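Local coordinates for immune protein (PDB 6D7Y), which probably acts as the immunity protein that binds and neutralises the toxic C-terminal tip of a CdiA protein in contact-dependent growth inhibition, at residues B[83-88]-B[94-99]; B[46-51]-B[65-70]; B[15-20]-B[55-60]; B[76-81]-B[112-117]. One frame throughout, in Å; residues are numbered along the deposited sequence.

Overall arrangement
After strand 3-10 comes helix 17-25, and interaction 3 closes a long loop by bringing its start, in 15-20, against the end of helix 50-58. Interaction 2 (46-51 with 65-70) alternates with it along the chain, so the two cross; it sets the lead-in to that same helix on strand 63-75. Interaction 4 then joins the start of strand 78-90 to helix 105-126, and interaction 1, the hairpin 83-88/94-99, is nested inside the loop it closes. The hairpin touches all three other contacts, L98 meeting F115 of interaction 4. Interactions 3 and 4 lie on opposite sides of the chain's centre, about 26 Å apart between centres.

Interaction 1 of 4, residues B[83-88]-B[94-99]; sequences VLLRVL and VDVGLC
Six backbone hydrogen bonds join 83-88 to 94-99 as antiparallel neighbours. L84, R86 and L88 pair with C99, G97 and D95, each pair exchanging two bonds; R86 N to G97 O is 2.7 Å, while L88 N to D95 O is 3.1 Å, so the bonds are a little longer at the L88 end. Between them, L85-L98 and V87-V96 are the non-hydrogen-bonded pairs.

Apolar contacts fill the face that carries L85, V87, V96 and L98. L85 and L98 run side by side, CD1 to CD1 at 3.7 Å, and L85 CD1 also reaches V96 CG1 at 3.8 Å. V83 CG1, swung opposite its own backbone N (chi1 175°), rests on L98 CB at 3.7 Å. L17, L20 and I24 of helix 17-25 cover V96.

On the other face L88 lies alongside D95, its CD1 3.7 Å from D95 CB, and R86 CD passes C99 SG at 3.8 Å. The carboxylate of D95 is held from outside the pair, OD1 accepting bonds from Y90 OH and G11 N.

This is a classic antiparallel beta hairpin, here in the middle of the protein's sheet, with one face packed under helices.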
loop_
_atom_site.group_PDB
_atom_site.type_symbol
_atom_site.label_atom_id
_atom_site.label_comp_id
_atom_site.label_asym_id
_atom_site.label_seq_id
_atom_site.Cartn_x
_atom_site.Cartn_y
_atom_site.Cartn_z
ATOM N N VAL B 83 7.356 -0.842 6.919
ATOM C CA VAL B 83 6.692 -0.401 5.690
ATOM C C VAL B 83 5.968 0.919 5.931
ATOM O O VAL B 83 5.409 1.151 7.040
ATOM C CB VAL B 83 5.660 -1.457 5.257
ATOM C CG1 VAL B 83 4.841 -0.993 4.050
ATOM C CG2 VAL B 83 6.352 -2.781 4.990
ATOM N N LEU B 84 6.024 1.802 4.935
ATOM C CA LEU B 84 5.297 3.069 4.970
ATOM C C LEU B 84 4.018 2.847 4.148
ATOM O O LEU B 84 4.121 2.570 2.984
ATOM C CB LEU B 84 6.102 4.189 4.318
ATOM C CG LEU B 84 5.420 5.561 4.162
ATOM C CD1 LEU B 84 5.006 6.159 5.498
ATOM C CD2 LEU B 84 6.321 6.529 3.402
ATOM N N LEU B 85 2.853 2.961 4.781
ATOM C CA LEU B 85 1.565 2.798 4.118
ATOM C C LEU B 85 1.098 4.182 3.763
ATOM O O LEU B 85 1.048 5.065 4.649
ATOM C CB LEU B 85 0.573 2.171 5.066
ATOM C CG LEU B 85 -0.857 1.958 4.575
ATOM C CD1 LEU B 85 -0.863 0.932 3.477
ATOM C CD2 LEU B 85 -1.729 1.523 5.738
ATOM N N ARG B 86 0.722 4.384 2.494
ATOM C CA ARG B 86 0.281 5.683 2.018
ATOM C C ARG B 86 -1.141 5.556 1.476
ATOM O O ARG B 86 -1.424 4.626 0.732
ATOM C CB ARG B 86 1.187 6.161 0.887
ATOM C CG ARG B 86 2.638 6.254 1.270
ATOM C CD ARG B 86 3.549 6.753 0.159
ATOM N NE ARG B 86 3.486 8.202 -0.080
ATOM C CZ ARG B 86 3.045 8.826 -1.181
ATOM N NH1 ARG B 86 2.622 8.178 -2.265
ATOM N NH2 ARG B 86 3.072 10.154 -1.208
ATOM N N VAL B 87 -2.012 6.476 1.877
ATOM C CA VAL B 87 -3.390 6.485 1.409
ATOM C C VAL B 87 -3.599 7.877 0.868
ATOM O O VAL B 87 -3.406 8.855 1.582
ATOM C CB VAL B 87 -4.370 6.179 2.539
ATOM C CG1 VAL B 87 -5.786 6.049 1.973
ATOM C CG2 VAL B 87 -3.957 4.913 3.281
ATOM N N LEU B 88 -4.015 7.990 -0.391
ATOM C CA LEU B 88 -4.172 9.305 -0.979
ATOM C C LEU B 88 -5.408 9.425 -1.821
ATOM O O LEU B 88 -5.739 8.498 -2.532
ATOM C CB LEU B 88 -2.929 9.655 -1.814
ATOM C CG LEU B 88 -2.407 8.746 -2.924
ATOM C CD1 LEU B 88 -3.186 8.849 -4.211
ATOM C CD2 LEU B 88 -0.975 9.123 -3.276
ATOM N N VAL B 94 -8.750 7.071 -5.358
ATOM C CA VAL B 94 -7.959 6.744 -4.176
ATOM C C VAL B 94 -6.968 5.594 -4.434
ATOM O O VAL B 94 -7.310 4.594 -5.060
ATOM C CB VAL B 94 -8.879 6.349 -3.002
ATOM C CG1 VAL B 94 -8.068 5.911 -1.781
ATOM C CG2 VAL B 94 -9.797 7.508 -2.639
ATOM N N ASP B 95 -5.736 5.759 -3.941
ATOM C CA ASP B 95 -4.703 4.735 -4.054
ATOM C C ASP B 95 -4.214 4.390 -2.639
ATOM O O ASP B 95 -4.246 5.232 -1.743
ATOM C CB ASP B 95 -3.465 5.226 -4.811
ATOM C CG ASP B 95 -3.673 5.419 -6.287
ATOM O OD1 ASP B 95 -4.790 5.270 -6.831
ATOM O OD2 ASP B 95 -2.653 5.734 -6.929
ATOM N N VAL B 96 -3.767 3.151 -2.468
ATOM C CA VAL B 96 -3.192 2.664 -1.225
ATOM C C VAL B 96 -1.827 2.126 -1.636
ATOM O O VAL B 96 -1.735 1.285 -2.514
ATOM C CB VAL B 96 -4.058 1.577 -0.576
ATOM C CG1 VAL B 96 -3.367 0.990 0.637
ATOM C CG2 VAL B 96 -5.437 2.143 -0.213
ATOM N N GLY B 97 -0.744 2.627 -1.034
ATOM C CA GLY B 97 0.558 2.171 -1.409
ATOM C C GLY B 97 1.373 1.765 -0.222
ATOM O O GLY B 97 1.135 2.260 0.867
ATOM N N LEU B 98 2.282 0.824 -0.453
ATOM C CA LEU B 98 3.217 0.319 0.568
ATOM C C LEU B 98 4.635 0.509 0.067
ATOM O O LEU B 98 5.000 -0.063 -0.967
ATOM C CB LEU B 98 2.985 -1.164 0.863
ATOM C CG LEU B 98 1.735 -1.559 1.664
ATOM C CD1 LEU B 98 0.452 -1.329 0.879
ATOM C CD2 LEU B 98 1.824 -3.030 2.051
ATOM N N CYS B 99 5.469 1.248 0.823
ATOM C CA CYS B 99 6.854 1.518 0.408
ATOM C C CYS B 99 7.763 0.888 1.450
ATOM O O CYS B 99 7.475 1.006 2.643
ATOM C CB CYS B 99 7.131 3.025 0.381
ATOM S SG CYS B 99 6.015 3.956 -0.690
#

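Interaction 2 of 4, residues B[46-51]-B[65-70]; sequences NVFSEL and FGVSME
The chain runs extended through 47-49 and turns into helix at E50, passing over strand 65-69; no hydrogen bond joins the two segments, and F48 is the residue of 46-51 that makes the contact.

The F48 ring leans down onto F65 and V67, residues two apart that project from the same side of the strand. Its CE1 meets F65 CE1 at 3.8 Å, and each of these atoms lies at the edge of the other ring, near its plane: the two phenyls touch rim to rim and do not stack. One atom further round, F48 CZ approaches V67 CG1 at 4.0 Å, obliquely to the ring. F65 and V67 both direct CB toward the 46-51 segment; F65 CG stands between backbone N and carbonyl carbon (chi1 72°), and so does V67 CG1 (chi1 58°), the branch that meets F48.

All three residues are buried, and the contact is wholly apolar. L85 of the adjacent strand 78-90 also touches F48, and F56 meets F65 edge-to-face, extending the aromatic cluster into helix 50-58. Just after F48, S49 is the N-cap of that helix, its OG making a weak hydrogen bond to L52 N.

Together these features form part of the hydrophobic layer between helices and an antiparallel sheet, as in alpha+beta folds, with the segment entering a helix pinned by one aromatic side chain to the sheet beneath.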
loop_
_atom_site.group_PDB
_atom_site.type_symbol
_atom_site.label_atom_id
_atom_site.label_comp_id
_atom_site.label_asym_id
_atom_site.label_seq_id
_atom_site.Cartn_x
_atom_site.Cartn_y
_atom_site.Cartn_z
ATOM N N ASN B 46 -3.892 5.376 16.444
ATOM C CA ASN B 46 -3.110 4.149 16.578
ATOM C C ASN B 46 -3.769 2.967 15.836
ATOM O O ASN B 46 -3.129 1.938 15.612
ATOM C CB ASN B 46 -2.929 3.841 18.072
ATOM C CG ASN B 46 -1.885 2.771 18.341
ATOM O OD1 ASN B 46 -1.251 2.248 17.422
ATOM N ND2 ASN B 46 -1.686 2.454 19.617
ATOM N N VAL B 47 -5.039 3.113 15.456
ATOM C CA VAL B 47 -5.775 2.059 14.732
ATOM C C VAL B 47 -6.802 2.660 13.788
ATOM O O VAL B 47 -7.294 3.768 14.009
ATOM C CB VAL B 47 -6.503 1.066 15.680
ATOM C CG1 VAL B 47 -5.523 0.089 16.319
ATOM C CG2 VAL B 47 -7.328 1.810 16.731
ATOM N N PHE B 48 -7.120 1.925 12.732
ATOM C CA PHE B 48 -8.102 2.393 11.768
ATOM C C PHE B 48 -9.531 2.193 12.272
ATOM O O PHE B 48 -9.873 1.132 12.783
ATOM C CB PHE B 48 -7.951 1.675 10.429
ATOM C CG PHE B 48 -6.626 1.895 9.763
ATOM C CD1 PHE B 48 -6.243 3.165 9.365
ATOM C CD2 PHE B 48 -5.790 0.823 9.466
ATOM C CE1 PHE B 48 -5.028 3.370 8.731
ATOM C CE2 PHE B 48 -4.577 1.021 8.822
ATOM C CZ PHE B 48 -4.196 2.297 8.457
ATOM N N SER B 49 -10.343 3.231 12.126
ATOM C CA SER B 49 -11.744 3.201 12.502
ATOM C C SER B 49 -12.503 3.581 11.247
ATOM O O SER B 49 -11.934 4.187 10.334
ATOM C CB SER B 49 -12.026 4.186 13.636
ATOM O OG SER B 49 -11.622 5.494 13.276
ATOM N N GLU B 50 -13.779 3.213 11.189
ATOM C CA GLU B 50 -14.604 3.505 10.018
ATOM C C GLU B 50 -14.862 5.001 9.847
ATOM O O GLU B 50 -15.010 5.472 8.726
ATOM C CB GLU B 50 -15.934 2.733 10.077
ATOM C CG GLU B 50 -15.745 1.221 10.168
ATOM C CD GLU B 50 -17.044 0.431 10.135
ATOM O OE1 GLU B 50 -18.045 0.936 9.582
ATOM O OE2 GLU B 50 -17.056 -0.715 10.645
ATOM N N LEU B 51 -14.913 5.743 10.956
ATOM C CA LEU B 51 -15.143 7.198 10.910
ATOM C C LEU B 51 -13.895 7.944 10.421
ATOM O O LEU B 51 -14.013 9.009 9.818
ATOM C CB LEU B 51 -15.627 7.740 12.263
ATOM C CG LEU B 51 -16.969 7.188 12.758
ATOM C CD1 LEU B 51 -17.305 7.760 14.130
ATOM C CD2 LEU B 51 -18.095 7.470 11.766
ATOM N N PHE B 65 -2.671 10.625 3.947
ATOM C CA PHE B 65 -2.247 10.259 5.287
ATOM C C PHE B 65 -1.382 9.022 5.135
ATOM O O PHE B 65 -1.526 8.251 4.183
ATOM C CB PHE B 65 -3.380 10.106 6.315
ATOM C CG PHE B 65 -4.245 8.892 6.142
ATOM C CD1 PHE B 65 -3.953 7.720 6.820
ATOM C CD2 PHE B 65 -5.388 8.947 5.375
ATOM C CE1 PHE B 65 -4.766 6.611 6.705
ATOM C CE2 PHE B 65 -6.206 7.837 5.235
ATOM C CZ PHE B 65 -5.892 6.664 5.902
ATOM N N GLY B 66 -0.436 8.877 6.042
ATOM C CA GLY B 66 0.454 7.751 6.014
ATOM C C GLY B 66 0.653 7.231 7.405
ATOM O O GLY B 66 0.370 7.920 8.399
ATOM N N VAL B 67 1.138 6.006 7.471
ATOM C CA VAL B 67 1.368 5.352 8.728
ATOM C C VAL B 67 2.492 4.356 8.555
ATOM O O VAL B 67 2.625 3.743 7.498
ATOM C CB VAL B 67 0.063 4.670 9.234
ATOM C CG1 VAL B 67 -0.470 3.676 8.238
ATOM C CG2 VAL B 67 0.268 3.991 10.565
ATOM N N SER B 68 3.345 4.243 9.568
ATOM C CA SER B 68 4.414 3.267 9.536
ATOM C C SER B 68 3.858 1.981 10.113
ATOM O O SER B 68 3.095 1.996 11.089
ATOM C CB SER B 68 5.649 3.737 10.320
ATOM O OG SER B 68 6.230 4.851 9.676
HETATM N N MSE B 69 4.257 0.874 9.516
HETATM C CA MSE B 69 3.793 -0.430 9.918
HETATM C C MSE B 69 5.021 -1.218 10.219
HETATM O O MSE B 69 6.016 -1.093 9.517
HETATM C CB MSE B 69 2.996 -0.969 8.714
HETATM C CG MSE B 69 2.457 -2.378 8.897
HETATM SE SE MSE B 69 1.050 -2.858 7.567
HETATM C CE MSE B 69 -0.246 -1.472 8.105
ATOM N N GLU B 70 4.997 -1.983 11.306
ATOM C CA GLU B 70 6.109 -2.857 11.662
ATOM C C GLU B 70 5.675 -4.309 11.602
ATOM O O GLU B 70 4.557 -4.653 12.033
ATOM C CB GLU B 70 6.614 -2.541 13.073
ATOM C CG GLU B 70 7.682 -3.506 13.556
ATOM C CD GLU B 70 8.149 -3.211 14.956
ATOM O OE1 GLU B 70 8.075 -2.035 15.385
ATOM O OE2 GLU B 70 8.606 -4.158 15.626
#

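Interaction 3 of 4, residues B[15-20]-B[55-60]; sequences SRLFFL and SFLGFN
L17 makes an apolar helix-to-helix contact with F56 and L57, where the first turn of helix 17-25 meets the last turn of helix 50-58 above the antiparallel sheet of this alpha+beta fold. The backbones stay well apart, L17 CA lying 9.5 Å from L57 CA, and no hydrogen bond passes between the segments; side chains alone span the distance.

L17 is the sole residue of 15-20 in contact. With its CG placed opposite the backbone N (chi1 180°), the isobutyl group extends toward the other helix and offers CD2 to both partners. It slides past L57, the two leucines running in opposite directions, and crosses the F56 side chain at about a right angle.

Beneath the pair, V94 of strand 93-102 touches both leucines, and I53 of helix 50-58 adds to the packing on L17. The F56 ring continues downward to V87 of strand 78-90, so the helix ends and the sheet share one hydrophobic layer.

Everything converges on a single methyl: L17 CD2 sits 3.8 Å from L57 CD2 and 4.1 Å from F56 CD2, oblique to the plane of the ring.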
loop_
_atom_site.group_PDB
_atom_site.type_symbol
_atom_site.label_atom_id
_atom_site.label_comp_id
_atom_site.label_asym_id
_atom_site.label_seq_id
_atom_site.Cartn_x
_atom_site.Cartn_y
_atom_site.Cartn_z
ATOM N N SER B 15 -15.849 2.563 -1.120
ATOM C CA SER B 15 -16.773 1.901 -0.184
ATOM C C SER B 15 -16.101 0.714 0.529
ATOM O O SER B 15 -16.589 0.269 1.561
ATOM C CB SER B 15 -18.032 1.391 -0.900
ATOM O OG SER B 15 -18.810 2.456 -1.417
ATOM N N ARG B 16 -15.000 0.208 -0.041
ATOM C CA ARG B 16 -14.261 -0.946 0.500
ATOM C C ARG B 16 -12.935 -0.539 1.152
ATOM O O ARG B 16 -12.247 -1.386 1.717
ATOM C CB ARG B 16 -13.916 -1.927 -0.631
ATOM C CG ARG B 16 -15.074 -2.355 -1.529
ATOM C CD ARG B 16 -16.070 -3.312 -0.898
ATOM N NE ARG B 16 -15.505 -4.650 -0.667
ATOM C CZ ARG B 16 -15.156 -5.169 0.513
ATOM N NH1 ARG B 16 -14.652 -6.398 0.558
ATOM N NH2 ARG B 16 -15.325 -4.501 1.656
ATOM N N LEU B 17 -12.574 0.741 1.042
ATOM C CA LEU B 17 -11.313 1.265 1.596
ATOM C C LEU B 17 -11.013 0.860 3.044
ATOM O O LEU B 17 -9.956 0.310 3.321
ATOM C CB LEU B 17 -11.288 2.789 1.457
ATOM C CG LEU B 17 -10.059 3.537 1.979
ATOM C CD1 LEU B 17 -8.774 2.960 1.404
ATOM C CD2 LEU B 17 -10.206 5.015 1.653
ATOM N N PHE B 18 -11.915 1.158 3.970
ATOM C CA PHE B 18 -11.707 0.763 5.372
ATOM C C PHE B 18 -11.363 -0.724 5.516
ATOM O O PHE B 18 -10.439 -1.091 6.223
ATOM C CB PHE B 18 -12.943 1.066 6.226
ATOM C CG PHE B 18 -12.879 0.461 7.611
ATOM C CD1 PHE B 18 -12.163 1.085 8.631
ATOM C CD2 PHE B 18 -13.508 -0.745 7.885
ATOM C CE1 PHE B 18 -12.093 0.519 9.902
ATOM C CE2 PHE B 18 -13.437 -1.317 9.147
ATOM C CZ PHE B 18 -12.735 -0.682 10.162
ATOM N N PHE B 19 -12.116 -1.578 4.834
ATOM C CA PHE B 19 -11.907 -3.025 4.933
ATOM C C PHE B 19 -10.594 -3.469 4.284
ATOM O O PHE B 19 -9.951 -4.419 4.746
ATOM C CB PHE B 19 -13.161 -3.739 4.421
ATOM C CG PHE B 19 -14.405 -3.315 5.168
ATOM C CD1 PHE B 19 -14.677 -3.831 6.434
ATOM C CD2 PHE B 19 -15.269 -2.347 4.639
ATOM C CE1 PHE B 19 -15.789 -3.411 7.147
ATOM C CE2 PHE B 19 -16.392 -1.934 5.345
ATOM C CZ PHE B 19 -16.651 -2.464 6.604
ATOM N N LEU B 20 -10.184 -2.767 3.230
ATOM C CA LEU B 20 -8.892 -3.044 2.612
ATOM C C LEU B 20 -7.815 -2.689 3.640
ATOM O O LEU B 20 -6.912 -3.470 3.893
ATOM C CB LEU B 20 -8.684 -2.213 1.344
ATOM C CG LEU B 20 -7.314 -2.328 0.655
ATOM C CD1 LEU B 20 -7.017 -3.752 0.233
ATOM C CD2 LEU B 20 -7.259 -1.405 -0.548
ATOM N N SER B 55 -14.228 10.400 7.238
ATOM C CA SER B 55 -13.767 11.793 7.269
ATOM C C SER B 55 -12.772 12.034 6.158
ATOM O O SER B 55 -12.802 13.070 5.514
ATOM C CB SER B 55 -13.105 12.121 8.605
ATOM O OG SER B 55 -14.042 12.011 9.645
ATOM N N PHE B 56 -11.879 11.075 5.954
ATOM C CA PHE B 56 -10.876 11.158 4.886
ATOM C C PHE B 56 -11.574 11.309 3.529
ATOM O O PHE B 56 -11.234 12.197 2.749
ATOM C CB PHE B 56 -9.969 9.919 4.927
ATOM C CG PHE B 56 -9.047 9.784 3.746
ATOM C CD1 PHE B 56 -7.862 10.506 3.681
ATOM C CD2 PHE B 56 -9.354 8.911 2.713
ATOM C CE1 PHE B 56 -7.004 10.377 2.593
ATOM C CE2 PHE B 56 -8.503 8.776 1.622
ATOM C CZ PHE B 56 -7.329 9.512 1.560
ATOM N N LEU B 57 -12.580 10.471 3.287
ATOM C CA LEU B 57 -13.325 10.490 2.025
ATOM C C LEU B 57 -14.218 11.709 1.845
ATOM O O LEU B 57 -14.454 12.134 0.720
ATOM C CB LEU B 57 -14.151 9.222 1.875
ATOM C CG LEU B 57 -13.320 7.948 1.783
ATOM C CD1 LEU B 57 -14.223 6.734 1.851
ATOM C CD2 LEU B 57 -12.436 7.926 0.533
ATOM N N GLY B 58 -14.712 12.265 2.943
ATOM C CA GLY B 58 -15.579 13.439 2.875
ATOM C C GLY B 58 -14.827 14.754 2.796
ATOM O O GLY B 58 -15.445 15.801 2.622
ATOM N N PHE B 59 -13.498 14.711 2.910
ATOM C CA PHE B 59 -12.700 15.938 2.884
ATOM C C PHE B 59 -12.786 16.657 1.540
ATOM O O PHE B 59 -12.584 16.053 0.488
ATOM C CB PHE B 59 -11.235 15.646 3.230
ATOM C CG PHE B 59 -10.404 16.884 3.445
ATOM C CD1 PHE B 59 -10.427 17.547 4.677
ATOM C CD2 PHE B 59 -9.589 17.382 2.438
ATOM C CE1 PHE B 59 -9.660 18.687 4.886
ATOM C CE2 PHE B 59 -8.819 18.518 2.642
ATOM C CZ PHE B 59 -8.856 19.173 3.867
ATOM N N ASN B 60 -13.066 17.955 1.597
ATOM C CA ASN B 60 -13.185 18.782 0.404
ATOM C C ASN B 60 -11.785 19.125 -0.132
ATOM O O ASN B 60 -11.165 20.097 0.310
ATOM C CB ASN B 60 -13.982 20.053 0.749
ATOM C CG ASN B 60 -14.273 20.922 -0.461
ATOM O OD1 ASN B 60 -14.330 20.443 -1.592
ATOM N ND2 ASN B 60 -14.496 22.208 -0.221
#

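Interaction 4 of 4, residues B[76-81]-B[112-117]; sequences DGLKLP and MLEFQK
L80 and F115 form the tight, buried end of this contact. They come from opposite directions, L80 from the start of strand 78-90 and F115 from helix 105-126, and L80 CD1 arrives at the edge of the ring, close to its plane, 3.9 Å from F115 CE2 and 4.0 Å from F115 CZ. Residues of the sheet complete the pocket: F72, V74, V7 and L98 touch F115, and V74 and F100 touch L80.

Two residues back along the strand, toward solvent, the contact is less buried. L78 CD2 lies 3.6 Å from E114 CG, so a leucine methyl rests on the aliphatic part of the glutamate, whose chain is bent at chi2 (-65°). Beyond it the polar end is less comfortable. D76, exposed and poorly ordered, brings OD2 to 3.6 Å from E114 OE1, the two carboxylate planes being 83° apart. Like charges this near probably repel each other, and could raise the proton affinity of one group. K117 NZ, 6.8 Å from D76 OD2, is too distant to bridge them but may ease the repulsion. E114 OE2 is covered by the contact and has no hydrogen-bonding partner in the model.

This is amphipathic-helix packing: helix 105-126 turns F115 to the antiparallel sheet and E114 to its more open margin, beside the beginning of strand 78-90.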
loop_
_atom_site.group_PDB
_atom_site.type_symbol
_atom_site.label_atom_id
_atom_site.label_comp_id
_atom_site.label_asym_id
_atom_site.label_seq_id
_atom_site.Cartn_x
_atom_site.Cartn_y
_atom_site.Cartn_z
ATOM N N ASP B 76 3.522 -16.548 2.607
ATOM C CA ASP B 76 4.346 -17.716 2.961
ATOM C C ASP B 76 5.456 -17.486 4.009
ATOM O O ASP B 76 6.546 -18.057 3.908
ATOM C CB ASP B 76 4.940 -18.326 1.676
ATOM C CG ASP B 76 3.869 -18.833 0.705
ATOM O OD1 ASP B 76 2.742 -19.164 1.143
ATOM O OD2 ASP B 76 4.171 -18.929 -0.504
ATOM N N GLY B 77 5.172 -16.651 5.005
ATOM C CA GLY B 77 6.126 -16.381 6.077
ATOM C C GLY B 77 7.127 -15.246 5.904
ATOM O O GLY B 77 7.700 -14.808 6.901
ATOM N N LEU B 78 7.365 -14.756 4.682
ATOM C CA LEU B 78 8.340 -13.654 4.539
ATOM C C LEU B 78 7.714 -12.383 5.133
ATOM O O LEU B 78 6.531 -12.087 4.895
ATOM C CB LEU B 78 8.870 -13.485 3.104
ATOM C CG LEU B 78 8.072 -13.063 1.876
ATOM C CD1 LEU B 78 7.627 -11.610 1.959
ATOM C CD2 LEU B 78 8.958 -13.240 0.645
ATOM N N LYS B 79 8.514 -11.657 5.917
ATOM C CA LYS B 79 8.046 -10.492 6.655
ATOM C C LYS B 79 9.012 -9.306 6.513
ATOM O O LYS B 79 10.224 -9.455 6.671
ATOM C CB LYS B 79 7.924 -10.923 8.122
ATOM C CG LYS B 79 7.003 -10.109 9.015
ATOM C CD LYS B 79 6.877 -10.805 10.367
ATOM C CE LYS B 79 5.764 -10.236 11.233
ATOM N NZ LYS B 79 5.595 -10.992 12.510
ATOM N N LEU B 80 8.463 -8.133 6.211
ATOM C CA LEU B 80 9.261 -6.915 6.037
ATOM C C LEU B 80 9.342 -6.197 7.390
ATOM O O LEU B 80 8.303 -5.994 8.033
ATOM C CB LEU B 80 8.584 -6.007 5.015
ATOM C CG LEU B 80 8.205 -6.702 3.702
ATOM C CD1 LEU B 80 7.475 -5.742 2.773
ATOM C CD2 LEU B 80 9.432 -7.290 3.017
ATOM N N PRO B 81 10.558 -5.806 7.829
ATOM C CA PRO B 81 10.684 -5.095 9.127
ATOM C C PRO B 81 9.877 -3.787 9.249
ATOM O O PRO B 81 9.185 -3.617 10.267
ATOM C CB PRO B 81 12.184 -4.801 9.231
ATOM C CG PRO B 81 12.839 -5.830 8.374
ATOM C CD PRO B 81 11.879 -6.121 7.249
HETATM N N MSE B 112 8.454 -9.130 -4.390
HETATM C CA MSE B 112 7.510 -8.650 -5.393
HETATM C C MSE B 112 6.582 -9.736 -5.889
HETATM O O MSE B 112 5.376 -9.499 -6.049
HETATM C CB MSE B 112 8.276 -8.025 -6.560
HETATM C CG MSE B 112 8.922 -6.721 -6.127
HETATM SE SE MSE B 112 7.512 -5.349 -6.044
HETATM C CE MSE B 112 8.570 -3.870 -5.364
ATOM N N LEU B 113 7.125 -10.919 -6.176
ATOM C CA LEU B 113 6.300 -12.034 -6.647
ATOM C C LEU B 113 5.306 -12.480 -5.582
ATOM O O LEU B 113 4.181 -12.869 -5.906
ATOM C CB LEU B 113 7.135 -13.197 -7.184
ATOM C CG LEU B 113 7.837 -12.983 -8.534
ATOM C CD1 LEU B 113 8.616 -14.228 -8.911
ATOM C CD2 LEU B 113 6.844 -12.659 -9.646
ATOM N N GLU B 114 5.698 -12.397 -4.317
ATOM C CA GLU B 114 4.782 -12.724 -3.229
ATOM C C GLU B 114 3.687 -11.663 -3.150
ATOM O O GLU B 114 2.522 -12.002 -2.944
ATOM C CB GLU B 114 5.519 -12.893 -1.897
ATOM C CG GLU B 114 6.438 -14.108 -1.848
ATOM C CD GLU B 114 5.728 -15.463 -1.939
ATOM O OE1 GLU B 114 6.440 -16.490 -1.878
ATOM O OE2 GLU B 114 4.481 -15.543 -2.069
ATOM N N PHE B 115 4.042 -10.384 -3.332
ATOM C CA PHE B 115 3.019 -9.331 -3.349
ATOM C C PHE B 115 2.053 -9.527 -4.501
ATOM O O PHE B 115 0.840 -9.345 -4.335
ATOM C CB PHE B 115 3.617 -7.924 -3.443
ATOM C CG PHE B 115 3.864 -7.273 -2.118
ATOM C CD1 PHE B 115 2.790 -6.808 -1.368
ATOM C CD2 PHE B 115 5.144 -7.060 -1.652
ATOM C CE1 PHE B 115 2.984 -6.179 -0.151
ATOM C CE2 PHE B 115 5.350 -6.417 -0.441
ATOM C CZ PHE B 115 4.267 -5.975 0.312
ATOM N N GLN B 116 2.589 -9.875 -5.678
ATOM C CA GLN B 116 1.730 -10.105 -6.858
ATOM C C GLN B 116 0.655 -11.161 -6.552
ATOM O O GLN B 116 -0.526 -10.989 -6.890
ATOM C CB GLN B 116 2.551 -10.530 -8.098
ATOM C CG GLN B 116 1.689 -10.617 -9.372
ATOM C CD GLN B 116 2.425 -11.124 -10.606
ATOM O OE1 GLN B 116 3.306 -11.978 -10.510
ATOM N NE2 GLN B 116 2.032 -10.618 -11.796
ATOM N N LYS B 117 1.075 -12.262 -5.937
ATOM C CA LYS B 117 0.146 -13.340 -5.572
ATOM C C LYS B 117 -0.905 -12.873 -4.568
ATOM O O LYS B 117 -2.107 -13.128 -4.741
ATOM C CB LYS B 117 0.901 -14.520 -4.964
ATOM C CG LYS B 117 1.859 -15.232 -5.898
ATOM C CD LYS B 117 2.630 -16.295 -5.124
ATOM C CE LYS B 117 3.648 -17.013 -5.992
ATOM N NZ LYS B 117 2.980 -17.728 -7.110
#